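Aminotransferase (Bacillus subtilis, PDB 6L1O) is a pyridoxal-phosphate-dependent aminotransferase encoded in the operon for biosynthesis of the dipeptide antibiotic bacilysin. Local coordinates at residues I120-N125 against E166-M171; P124-P129 against M145-E150; G152-F157 against L173-N178; H205-G210 against E233-S238. All coordinates share one frame; numbering follows the deposited sequence.

Interaction 1 (I120-N125 against E166-M171)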
# COMPACT_ATOMS: atom_id res chain seq x y z
N ILE B 120 7.28 -0.79 23.98
CA ILE B 120 7.39 -2.23 23.92
C ILE B 120 6.17 -2.77 23.20
O ILE B 120 5.06 -2.31 23.44
CB ILE B 120 7.53 -2.86 25.32
CG1 ILE B 120 8.99 -2.77 25.76
CG2 ILE B 120 7.06 -4.31 25.34
CD1 ILE B 120 9.27 -3.09 27.21
N ALA B 121 6.39 -3.76 22.33
CA ALA B 121 5.30 -4.55 21.74
C ALA B 121 5.41 -6.00 22.27
O ALA B 121 6.48 -6.59 22.23
CB ALA B 121 5.37 -4.52 20.23
N LEU B 122 4.32 -6.50 22.80
CA LEU B 122 4.23 -7.87 23.23
C LEU B 122 3.89 -8.79 22.04
O LEU B 122 2.81 -8.61 21.43
CB LEU B 122 3.14 -8.01 24.28
CG LEU B 122 3.37 -7.24 25.60
CD1 LEU B 122 2.07 -7.10 26.37
CD2 LEU B 122 4.40 -7.97 26.40
N VAL B 123 4.76 -9.75 21.75
CA VAL B 123 4.65 -10.60 20.59
C VAL B 123 4.76 -12.08 20.97
O VAL B 123 5.66 -12.46 21.72
CB VAL B 123 5.75 -10.30 19.53
CG1 VAL B 123 5.67 -11.24 18.34
CG2 VAL B 123 5.63 -8.88 19.03
N PRO B 124 3.85 -12.92 20.45
CA PRO B 124 3.92 -14.36 20.76
C PRO B 124 5.12 -15.06 20.15
O PRO B 124 5.61 -14.72 19.06
CB PRO B 124 2.56 -14.90 20.21
CG PRO B 124 2.20 -13.95 19.18
CD PRO B 124 2.65 -12.60 19.64
N ASN B 125 5.62 -16.07 20.88
CA ASN B 125 6.74 -16.90 20.43
C ASN B 125 6.28 -18.35 20.70
O ASN B 125 6.17 -18.77 21.86
CB ASN B 125 8.03 -16.52 21.18
CG ASN B 125 9.22 -17.36 20.83
OD1 ASN B 125 9.18 -18.23 19.98
ND2 ASN B 125 10.31 -17.12 21.52
N GLU B 166 4.18 -0.85 31.65
CA GLU B 166 4.05 0.59 31.40
C GLU B 166 4.54 0.98 30.01
O GLU B 166 3.90 1.75 29.28
CB GLU B 166 4.82 1.42 32.46
CG GLU B 166 3.93 2.00 33.57
CD GLU B 166 2.99 3.11 33.08
OE1 GLU B 166 2.96 3.44 31.87
OE2 GLU B 166 2.28 3.67 33.94
N LYS B 167 5.70 0.46 29.64
CA LYS B 167 6.22 0.68 28.29
C LYS B 167 5.47 -0.12 27.23
O LYS B 167 5.49 0.27 26.07
CB LYS B 167 7.70 0.40 28.20
CG LYS B 167 8.54 1.45 28.94
CD LYS B 167 7.97 2.86 28.71
CE LYS B 167 8.87 3.96 29.23
NZ LYS B 167 8.06 4.86 30.13
N ALA B 168 4.80 -1.18 27.65
CA ALA B 168 4.02 -2.04 26.71
C ALA B 168 2.80 -1.33 26.17
O ALA B 168 1.88 -1.05 26.88
CB ALA B 168 3.64 -3.35 27.35
N LYS B 169 2.81 -1.01 24.88
CA LYS B 169 1.69 -0.27 24.27
C LYS B 169 0.88 -1.04 23.24
O LYS B 169 -0.21 -0.62 22.89
CB LYS B 169 2.20 1.00 23.68
CG LYS B 169 2.81 1.95 24.70
CD LYS B 169 1.89 2.33 25.87
CE LYS B 169 0.65 3.13 25.41
NZ LYS B 169 -0.58 2.83 26.23
N LEU B 170 1.37 -2.20 22.83
CA LEU B 170 0.70 -3.00 21.82
C LEU B 170 1.00 -4.46 22.03
O LEU B 170 2.12 -4.83 22.34
CB LEU B 170 1.13 -2.57 20.45
CG LEU B 170 0.36 -3.25 19.29
CD1 LEU B 170 -0.28 -2.26 18.35
CD2 LEU B 170 1.27 -4.16 18.55
N MET B 171 -0.03 -5.28 21.85
CA MET B 171 0.11 -6.69 21.84
C MET B 171 -0.50 -7.31 20.56
O MET B 171 -1.58 -6.95 20.18
CB MET B 171 -0.63 -7.25 23.06
CG MET B 171 -0.65 -8.81 23.07
SD MET B 171 -1.43 -9.51 24.53
CE MET B 171 -3.09 -9.10 24.40
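Ile120 leans on Ala168 and Lys167 with two different branches. Its CG2, anti to the backbone N because chi1 is -82°, lies 4.1 Å from Ala168 CB, while CD1 reaches Lys167 CB at 4.0 Å; the two longer side chains cross at about a right angle, and the lysine then bends away. Leu122 stands on the same face of the sheet as Ile120. Leu122 CD1 touches the same Ala168 CB methyl at 4.2 Å, at about a right angle to the isoleucine branch. Further along, Leu122 CB and Met171 CB meet at 4.0 Å, after which the methionine chain turns off toward Phe157. Ala121 and Leu170 occupy the reverse face, in looser contact between CB and CD2.

Three backbone bonds join the strands: Ile120 N to Lys167 O, then Lys169 N to Ile120 O at 3.0 Å and Leu122 N to Leu170 O at 2.8 Å. Between Ile120 and Ala121 the pairing slips by one residue, a beta bulge at the start of strand 168-174. Lys169 sends its NZ to the carbonyl of Asn200. Strands 120-125 and 168-174 run parallel, their short axes 32° apart, as neighbours in the mixed, mainly parallel central sheet of the large domain of fold-type I aminotransferases.

Interaction 2 (P124-P129 against M145-E150); sequences PNPGYP and MPLYEE. With PLP (pyridoxal-5'-phosphate), chain E.
Pro124 and Asn125 pair in parallel with Met145 and Pro146, and two backbone bonds close the pairing: Asn125 N donates to Met145 O at 2.9 Å, and Leu147 N to Asn125 O at 2.7 Å. Pro124 CA approaches Met145 O in a CA-H...O contact. The peptide bond before Pro126 is cis, and the chain turns out of the sheet there toward the cofactor.

Leu147 carries most of the side-chain contact. With CG anti to its carbonyl carbon (chi1 -47°), it places CD1 3.7 Å from Pro124 CB and 3.4 Å from Pro126 O, while its CB meets Pro126 CD. Met145 and Pro124 lie side by side, pointing the same way; the bend at chi3 of Met145 brings CE to 4.0 Å from Pro124 CD. Asn125 projects from the reverse face from these two; its OD1 accepts from Asn361 N, and its ND2 is hydrogen-bonded to Ser360 OG.

Beyond Gly127, the Tyr128 ring lies nearly parallel to the pyridine of PLP, with C2 of the cofactor 3.6 Å over the centre of the phenol ring and the methyl C2A 3.5 Å from Tyr128 CG. Tyr131 meets the same tyrosine edge-to-face. Because Pro124 has no N-H to give, the two backbone bonds and the CA-H...O contact carry the pairing of this beta-alpha-beta unit, and the apolar face of Tyr128 offers the cofactor ring van der Waals contact.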
# COMPACT_ATOMS: atom_id res chain seq x y z
N PRO B 124 3.85 -12.92 20.45
CA PRO B 124 3.92 -14.36 20.76
C PRO B 124 5.12 -15.06 20.15
O PRO B 124 5.61 -14.72 19.06
CB PRO B 124 2.56 -14.90 20.21
CG PRO B 124 2.20 -13.95 19.18
CD PRO B 124 2.65 -12.60 19.64
N ASN B 125 5.62 -16.07 20.88
CA ASN B 125 6.74 -16.90 20.43
C ASN B 125 6.28 -18.35 20.70
O ASN B 125 6.17 -18.77 21.86
CB ASN B 125 8.03 -16.52 21.18
CG ASN B 125 9.22 -17.36 20.83
OD1 ASN B 125 9.18 -18.23 19.98
ND2 ASN B 125 10.31 -17.12 21.52
N PRO B 126 5.97 -19.10 19.64
CA PRO B 126 6.14 -18.74 18.20
C PRO B 126 5.12 -17.78 17.69
O PRO B 126 4.06 -17.66 18.24
CB PRO B 126 6.05 -20.09 17.47
CG PRO B 126 5.38 -20.99 18.40
CD PRO B 126 5.65 -20.53 19.80
N GLY B 127 5.45 -17.10 16.58
CA GLY B 127 4.55 -16.11 16.01
C GLY B 127 4.95 -15.78 14.56
O GLY B 127 6.10 -15.91 14.15
N TYR B 128 3.97 -15.33 13.82
CA TYR B 128 4.18 -14.81 12.46
C TYR B 128 5.37 -13.80 12.43
O TYR B 128 5.29 -12.74 13.05
CB TYR B 128 2.92 -14.13 12.05
CG TYR B 128 2.74 -13.76 10.63
CD1 TYR B 128 2.91 -14.72 9.62
CD2 TYR B 128 2.29 -12.49 10.28
CE1 TYR B 128 2.71 -14.40 8.30
CE2 TYR B 128 2.04 -12.17 8.94
CZ TYR B 128 2.23 -13.13 7.97
OH TYR B 128 2.01 -12.83 6.66
N PRO B 129 6.44 -14.13 11.70
CA PRO B 129 7.65 -13.27 11.69
C PRO B 129 7.39 -11.84 11.17
O PRO B 129 8.14 -10.92 11.47
CB PRO B 129 8.63 -14.01 10.77
CG PRO B 129 7.85 -15.05 10.09
CD PRO B 129 6.65 -15.36 10.93
N MET B 145 5.96 -13.23 24.41
CA MET B 145 5.00 -14.01 25.17
C MET B 145 5.10 -15.45 24.69
O MET B 145 4.70 -15.76 23.59
CB MET B 145 3.59 -13.51 25.02
CG MET B 145 3.36 -12.02 25.27
SD MET B 145 1.60 -11.64 25.10
CE MET B 145 1.45 -11.78 23.32
N PRO B 146 5.68 -16.35 25.52
CA PRO B 146 5.90 -17.71 25.04
C PRO B 146 4.59 -18.53 24.96
O PRO B 146 3.71 -18.46 25.83
CB PRO B 146 6.86 -18.29 26.07
CG PRO B 146 6.65 -17.51 27.28
CD PRO B 146 6.33 -16.12 26.84
N LEU B 147 4.44 -19.24 23.86
CA LEU B 147 3.26 -20.12 23.69
C LEU B 147 3.76 -21.55 23.85
O LEU B 147 4.54 -22.06 23.03
CB LEU B 147 2.60 -19.90 22.33
CG LEU B 147 2.31 -18.49 21.85
CD1 LEU B 147 1.59 -18.49 20.50
CD2 LEU B 147 1.56 -17.68 22.89
N TYR B 148 3.32 -22.21 24.93
CA TYR B 148 3.72 -23.57 25.17
C TYR B 148 2.56 -24.53 24.88
O TYR B 148 1.39 -24.20 25.19
CB TYR B 148 4.20 -23.73 26.63
CG TYR B 148 5.39 -22.89 26.96
CD1 TYR B 148 6.61 -23.11 26.32
CD2 TYR B 148 5.33 -21.92 27.92
CE1 TYR B 148 7.73 -22.34 26.62
CE2 TYR B 148 6.44 -21.15 28.26
CZ TYR B 148 7.64 -21.38 27.61
OH TYR B 148 8.73 -20.60 27.90
N GLU B 149 2.89 -25.70 24.37
CA GLU B 149 1.89 -26.74 24.08
C GLU B 149 1.04 -27.09 25.33
O GLU B 149 -0.17 -27.30 25.23
CB GLU B 149 2.54 -28.00 23.58
CG GLU B 149 1.54 -29.13 23.29
CD GLU B 149 2.14 -30.24 22.45
OE1 GLU B 149 3.38 -30.33 22.38
OE2 GLU B 149 1.36 -31.04 21.87
N GLU B 150 1.69 -27.08 26.49
CA GLU B 150 1.01 -27.36 27.77
C GLU B 150 -0.11 -26.37 28.04
O GLU B 150 -1.11 -26.70 28.68
CB GLU B 150 2.04 -27.31 28.91
CG GLU B 150 3.06 -28.43 28.88
CD GLU B 150 4.35 -28.14 28.10
OE1 GLU B 150 4.38 -27.28 27.14
OE2 GLU B 150 5.35 -28.81 28.44
N1 PLP E . -1.46 -13.09 9.42
C2 PLP E . -0.98 -14.34 9.40
C2A PLP E . -0.49 -15.01 10.65
C3 PLP E . -0.81 -15.04 8.14
O3 PLP E . -0.29 -16.27 8.03
C4 PLP E . -1.29 -14.36 6.99
C4A PLP E . -0.77 -14.94 5.70
C5 PLP E . -1.82 -13.00 7.09
C6 PLP E . -1.91 -12.43 8.36
C5A PLP E . -2.41 -12.27 5.93
O4P PLP E . -1.55 -11.96 4.92
P PLP E . -2.05 -10.95 3.73
O1P PLP E . -1.02 -9.88 3.69
O2P PLP E . -3.47 -10.48 3.96
O3P PLP E . -2.02 -11.81 2.49

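Interaction 3 (G152-F157 against L173-N178); sequences GYLPDF and LNYPNN. With PLP (pyridoxal-5'-phosphate), chain E.
The Tyr175 ring carries Leu154 on one face, with CD2 3.9 Å from the centroid and 23° off the normal, a CH-pi contact displaced toward the rim. At the edge of the ring, Tyr175 OH donates to Tyr153 O at 2.7 Å, in the carbonyl plane and on a lone pair of that oxygen. Pro155 comes from the opposite direction to the tyrosine side chain, and its CD packs against the same hydroxyl oxygen. A chi1 of -56° sets the Tyr175 ring beside its own backbone N, from where it reaches across to the loop. Leu173 CD1 touches the edge of the Phe157 ring near its plane, and Leu173 CD2 meets Pro155 CG at 4.0 Å.

Residues 152-157 belong to the loop between strands 141-146 and 168-174 of the central sheet in the large, PLP-binding domain of fold-type I aminotransferases; helix 186-199 adds Phe188, Ala192 and Tyr189 to the same apolar layer. Farther on, the chain passes a cis peptide bond before Pro176 and lines the cofactor site.

The side chains of Asn177 and Asn174 tie this loop together: Asn177 ND2 donates to Asn174 O at 3.0 Å with the acceptor near its amide plane, and Asn178 N donates to Asn174 OD1. Asn178 ND2 in turn grips PLP O3 at 2.8 Å, while its OD1 receives Arg367. Asn174 OD1 lies 3.6 Å from the ring methyl C2A of PLP.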
# COMPACT_ATOMS: atom_id res chain seq x y z
N GLY B 152 -1.85 -24.99 25.58
CA GLY B 152 -2.67 -24.95 24.35
C GLY B 152 -2.20 -23.82 23.45
O GLY B 152 -2.93 -23.30 22.64
N TYR B 153 -0.95 -23.41 23.63
CA TYR B 153 -0.34 -22.39 22.84
C TYR B 153 -1.04 -21.06 22.99
O TYR B 153 -1.00 -20.23 22.10
CB TYR B 153 -0.24 -22.85 21.37
CG TYR B 153 0.67 -24.01 21.14
CD1 TYR B 153 2.04 -23.87 21.23
CD2 TYR B 153 0.17 -25.21 20.69
CE1 TYR B 153 2.89 -24.93 20.92
CE2 TYR B 153 1.01 -26.27 20.40
CZ TYR B 153 2.37 -26.11 20.52
OH TYR B 153 3.18 -27.18 20.21
N LEU B 154 -1.67 -20.85 24.16
CA LEU B 154 -2.18 -19.56 24.56
C LEU B 154 -1.19 -18.89 25.57
O LEU B 154 -0.63 -19.57 26.42
CB LEU B 154 -3.52 -19.75 25.21
CG LEU B 154 -4.65 -20.39 24.37
CD1 LEU B 154 -5.89 -20.59 25.25
CD2 LEU B 154 -4.96 -19.51 23.17
N PRO B 155 -0.99 -17.57 25.48
CA PRO B 155 -0.01 -16.93 26.35
C PRO B 155 -0.58 -16.87 27.79
O PRO B 155 -1.80 -16.83 27.97
CB PRO B 155 0.08 -15.52 25.78
CG PRO B 155 -1.28 -15.26 25.24
CD PRO B 155 -1.69 -16.58 24.65
N ASP B 156 0.31 -16.95 28.78
CA ASP B 156 -0.03 -16.70 30.18
C ASP B 156 0.35 -15.25 30.50
O ASP B 156 1.53 -14.91 30.66
CB ASP B 156 0.73 -17.67 31.09
CG ASP B 156 0.30 -17.57 32.55
OD1 ASP B 156 -0.34 -16.56 32.95
OD2 ASP B 156 0.65 -18.51 33.30
N PHE B 157 -0.66 -14.40 30.62
CA PHE B 157 -0.43 -12.94 30.74
C PHE B 157 0.17 -12.54 32.09
O PHE B 157 0.84 -11.50 32.20
CB PHE B 157 -1.73 -12.18 30.52
CG PHE B 157 -2.32 -12.36 29.13
CD1 PHE B 157 -1.60 -11.96 28.01
CD2 PHE B 157 -3.56 -12.91 28.97
CE1 PHE B 157 -2.12 -12.12 26.73
CE2 PHE B 157 -4.10 -13.09 27.68
CZ PHE B 157 -3.39 -12.67 26.57
N LEU B 173 -2.01 -10.94 18.98
CA LEU B 173 -2.45 -12.29 19.16
C LEU B 173 -2.96 -12.82 17.79
O LEU B 173 -3.43 -12.05 16.98
CB LEU B 173 -3.57 -12.33 20.20
CG LEU B 173 -3.23 -11.83 21.61
CD1 LEU B 173 -4.53 -11.69 22.41
CD2 LEU B 173 -2.26 -12.77 22.27
N ASN B 174 -2.89 -14.12 17.58
CA ASN B 174 -3.24 -14.73 16.32
C ASN B 174 -3.90 -16.10 16.51
O ASN B 174 -3.19 -17.09 16.69
CB ASN B 174 -1.97 -14.84 15.48
CG ASN B 174 -2.15 -15.60 14.21
OD1 ASN B 174 -1.31 -16.40 13.85
ND2 ASN B 174 -3.24 -15.36 13.51
N TYR B 175 -5.21 -16.16 16.46
CA TYR B 175 -5.97 -17.44 16.56
C TYR B 175 -7.13 -17.48 15.58
O TYR B 175 -7.89 -16.53 15.49
CB TYR B 175 -6.41 -17.77 18.01
CG TYR B 175 -5.22 -17.80 18.96
CD1 TYR B 175 -4.47 -18.95 19.12
CD2 TYR B 175 -4.80 -16.66 19.62
CE1 TYR B 175 -3.38 -18.96 19.91
CE2 TYR B 175 -3.68 -16.67 20.42
CZ TYR B 175 -2.96 -17.81 20.56
OH TYR B 175 -1.82 -17.82 21.34
N PRO B 176 -7.29 -18.59 14.84
CA PRO B 176 -6.46 -19.81 14.74
C PRO B 176 -5.07 -19.49 14.38
O PRO B 176 -4.85 -18.59 13.58
CB PRO B 176 -7.18 -20.65 13.66
CG PRO B 176 -8.56 -20.13 13.68
CD PRO B 176 -8.40 -18.65 13.88
N ASN B 177 -4.09 -20.19 14.98
CA ASN B 177 -2.68 -19.73 15.04
C ASN B 177 -1.74 -20.27 13.96
O ASN B 177 -1.73 -21.45 13.63
CB ASN B 177 -2.13 -20.10 16.41
CG ASN B 177 -0.72 -19.66 16.62
OD1 ASN B 177 0.21 -20.43 16.47
ND2 ASN B 177 -0.54 -18.41 16.92
N ASN B 178 -0.94 -19.38 13.43
CA ASN B 178 0.16 -19.67 12.54
C ASN B 178 1.40 -19.49 13.41
O ASN B 178 1.69 -18.42 13.84
CB ASN B 178 0.18 -18.67 11.38
CG ASN B 178 1.34 -18.87 10.43
OD1 ASN B 178 2.18 -19.75 10.60
ND2 ASN B 178 1.43 -17.98 9.44
N1 PLP E . -1.46 -13.09 9.42
C2 PLP E . -0.98 -14.34 9.40
C2A PLP E . -0.49 -15.01 10.65
C3 PLP E . -0.81 -15.04 8.14
O3 PLP E . -0.29 -16.27 8.03
C4 PLP E . -1.29 -14.36 6.99
C4A PLP E . -0.77 -14.94 5.70
C5 PLP E . -1.82 -13.00 7.09
C6 PLP E . -1.91 -12.43 8.36
C5A PLP E . -2.41 -12.27 5.93
O4P PLP E . -1.55 -11.96 4.92
P PLP E . -2.05 -10.95 3.73
O1P PLP E . -1.02 -9.88 3.69
O2P PLP E . -3.47 -10.48 3.96
O3P PLP E . -2.02 -11.81 2.49

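Interaction 4 (H205-G210 against E233-S238); sequences HDFAYG and ELYSFS. With PLP (pyridoxal-5'-phosphate), chain E.
Phe207 lies with one ring face against the Glu233 carboxylate, the two planes only 20° apart and OE1 3.4 Å above the ring, offset toward its rim. Gly210 CA covers the opposite face of the phenyl ring. The same OE1 uses its anti lone pair to accept from His205 ND1 at 2.7 Å, close to the imidazole plane. Histidine and glutamate leave the same face of the sheet, and with CG of each anti to its backbone N they run side by side until ring and carboxylate meet. Phe221 N also donates to OE1, while Tyr83 and Ser220 bond to OE2, so this buried carboxylate is well satisfied. His205 NE2 accepts a hydrogen bond from Tyr175 N.

The backbones join through Leu234 N to His205 O and Phe207 N to Leu234 O. On the cofactor side, Asp206 OD2 lies 2.5 Å from PLP N1; as in related aminotransferases, the aspartate probably supports a protonated ring nitrogen. Tyr131 OH bonds to the same oxygen. Tyr209 OH shares a 2.6 Å hydrogen bond with PLP O3, and Ala208 CB rests 3.5 Å from PLP C6. At the phosphate, Ser236 OG donates to O2P and Ser238 OG to O3P at 2.7 Å. Ser236 is also the N-cap of the next helix, its OG accepting from Ser238 N at 2.9 Å.

Strands 202-206 and 231-236 are parallel neighbours in the central sheet, linked through helix 227-230. Helix 73-87 packs on Phe207 and Tyr235, strand 249-253 flanks 231-236, and helix 274-285 receives Phe237.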
# COMPACT_ATOMS: atom_id res chain seq x y z
N HIS B 205 -5.80 -8.27 17.10
CA HIS B 205 -5.94 -9.70 16.88
C HIS B 205 -5.88 -10.00 15.39
O HIS B 205 -6.64 -9.39 14.62
CB HIS B 205 -7.24 -10.21 17.45
CG HIS B 205 -7.44 -11.67 17.24
ND1 HIS B 205 -8.49 -12.18 16.51
CD2 HIS B 205 -6.68 -12.72 17.58
CE1 HIS B 205 -8.38 -13.48 16.44
NE2 HIS B 205 -7.29 -13.84 17.08
N ASP B 206 -5.01 -10.92 15.02
CA ASP B 206 -4.79 -11.26 13.63
C ASP B 206 -5.74 -12.46 13.34
O ASP B 206 -5.49 -13.59 13.80
CB ASP B 206 -3.31 -11.60 13.41
CG ASP B 206 -2.94 -11.88 11.96
OD1 ASP B 206 -3.85 -11.98 11.10
OD2 ASP B 206 -1.73 -12.01 11.67
N PHE B 207 -6.78 -12.21 12.56
CA PHE B 207 -7.81 -13.18 12.32
C PHE B 207 -7.74 -13.74 10.87
O PHE B 207 -8.73 -14.09 10.29
CB PHE B 207 -9.19 -12.55 12.65
CG PHE B 207 -10.28 -13.50 13.05
CD1 PHE B 207 -10.02 -14.68 13.72
CD2 PHE B 207 -11.62 -13.15 12.84
CE1 PHE B 207 -11.02 -15.50 14.15
CE2 PHE B 207 -12.66 -13.99 13.28
CZ PHE B 207 -12.36 -15.17 13.95
N ALA B 208 -6.51 -13.89 10.37
CA ALA B 208 -6.27 -14.36 9.01
C ALA B 208 -6.87 -15.73 8.72
O ALA B 208 -7.27 -15.98 7.59
CB ALA B 208 -4.81 -14.39 8.72
N TYR B 209 -6.98 -16.59 9.75
CA TYR B 209 -7.47 -17.96 9.56
C TYR B 209 -8.84 -18.13 10.22
O TYR B 209 -9.29 -19.27 10.52
CB TYR B 209 -6.43 -19.00 10.07
CG TYR B 209 -5.12 -18.88 9.37
CD1 TYR B 209 -4.91 -19.51 8.11
CD2 TYR B 209 -4.09 -18.07 9.86
CE1 TYR B 209 -3.74 -19.35 7.44
CE2 TYR B 209 -2.92 -17.92 9.18
CZ TYR B 209 -2.75 -18.56 7.96
OH TYR B 209 -1.62 -18.40 7.25
N GLY B 210 -9.54 -17.01 10.39
CA GLY B 210 -10.85 -16.98 11.01
C GLY B 210 -11.93 -17.80 10.38
O GLY B 210 -12.98 -17.98 11.00
N GLU B 233 -9.47 -5.98 15.21
CA GLU B 233 -9.21 -7.29 14.61
C GLU B 233 -8.89 -7.06 13.13
O GLU B 233 -9.57 -6.29 12.47
CB GLU B 233 -10.40 -8.18 14.80
CG GLU B 233 -10.29 -9.56 14.18
CD GLU B 233 -11.32 -10.50 14.79
OE1 GLU B 233 -10.95 -11.28 15.73
OE2 GLU B 233 -12.47 -10.42 14.35
N LEU B 234 -7.82 -7.71 12.66
CA LEU B 234 -7.39 -7.67 11.31
C LEU B 234 -7.92 -8.91 10.58
O LEU B 234 -7.59 -10.04 10.96
CB LEU B 234 -5.86 -7.61 11.22
CG LEU B 234 -5.22 -7.49 9.83
CD1 LEU B 234 -5.53 -6.17 9.17
CD2 LEU B 234 -3.74 -7.66 9.89
N TYR B 235 -8.69 -8.68 9.54
CA TYR B 235 -9.31 -9.71 8.72
C TYR B 235 -8.75 -9.62 7.30
O TYR B 235 -8.79 -8.55 6.70
CB TYR B 235 -10.84 -9.56 8.68
CG TYR B 235 -11.54 -10.81 8.12
CD1 TYR B 235 -11.95 -11.85 8.97
CD2 TYR B 235 -11.58 -11.05 6.76
CE1 TYR B 235 -12.53 -13.02 8.47
CE2 TYR B 235 -12.12 -12.22 6.26
CZ TYR B 235 -12.61 -13.21 7.13
OH TYR B 235 -13.13 -14.38 6.58
N SER B 236 -8.22 -10.73 6.77
CA SER B 236 -7.70 -10.80 5.39
C SER B 236 -8.61 -11.57 4.41
O SER B 236 -9.23 -12.57 4.77
CB SER B 236 -6.32 -11.43 5.40
OG SER B 236 -5.79 -11.52 4.07
N PHE B 237 -8.63 -11.16 3.15
CA PHE B 237 -9.31 -11.91 2.13
C PHE B 237 -8.47 -13.10 1.66
O PHE B 237 -8.98 -13.98 1.02
CB PHE B 237 -9.69 -10.98 0.95
CG PHE B 237 -10.87 -10.08 1.25
CD1 PHE B 237 -12.15 -10.40 0.88
CD2 PHE B 237 -10.65 -8.90 1.94
CE1 PHE B 237 -13.24 -9.58 1.23
CE2 PHE B 237 -11.70 -8.05 2.26
CZ PHE B 237 -13.00 -8.41 1.95
N SER B 238 -7.18 -13.12 2.02
CA SER B 238 -6.20 -13.99 1.38
C SER B 238 -6.49 -15.45 1.56
O SER B 238 -6.60 -16.18 0.58
CB SER B 238 -4.76 -13.66 1.84
OG SER B 238 -4.42 -12.33 1.48
N1 PLP E . -1.46 -13.09 9.42
C2 PLP E . -0.98 -14.34 9.40
C2A PLP E . -0.49 -15.01 10.65
C3 PLP E . -0.81 -15.04 8.14
O3 PLP E . -0.29 -16.27 8.03
C4 PLP E . -1.29 -14.36 6.99
C4A PLP E . -0.77 -14.94 5.70
C5 PLP E . -1.82 -13.00 7.09
C6 PLP E . -1.91 -12.43 8.36
C5A PLP E . -2.41 -12.27 5.93
O4P PLP E . -1.55 -11.96 4.92
P PLP E . -2.05 -10.95 3.73
O1P PLP E . -1.02 -9.88 3.69
O2P PLP E . -3.47 -10.48 3.96
O3P PLP E . -2.02 -11.81 2.49
O HOH W 1 -5.16 -11.15 9.01
O HOH W 2 -9.05 -13.24 7.73
O HOH W 3 -7.97 -14.87 5.11

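Overall arrangement
All four interactions involve one central sheet, in the strand order 231-236, 202-206, 168-174, 120-125, 141-146. Interactions 1 and 2 share strand 120-125 and meet at Val123 O and Met145 N, 2.8 Å apart. Interactions 2 and 3, centres about 7 Å apart, meet where Leu147 CD1 packs on Tyr175 OH. Interaction 3 continues into interaction 4 through Asn174 ND2 and Asp206 O, 2.9 Å apart. Interactions 2, 3 and 4 all touch PLP: Tyr128 lies over its ring, interactions 3 and 4 each bond O3, and interaction 4 adds the neighbour of N1 and two phosphate bonds. Tyr66 of the second subunit bonds PLP too. Interaction 1 is farther off, its Leu170 side chain about 13 Å away.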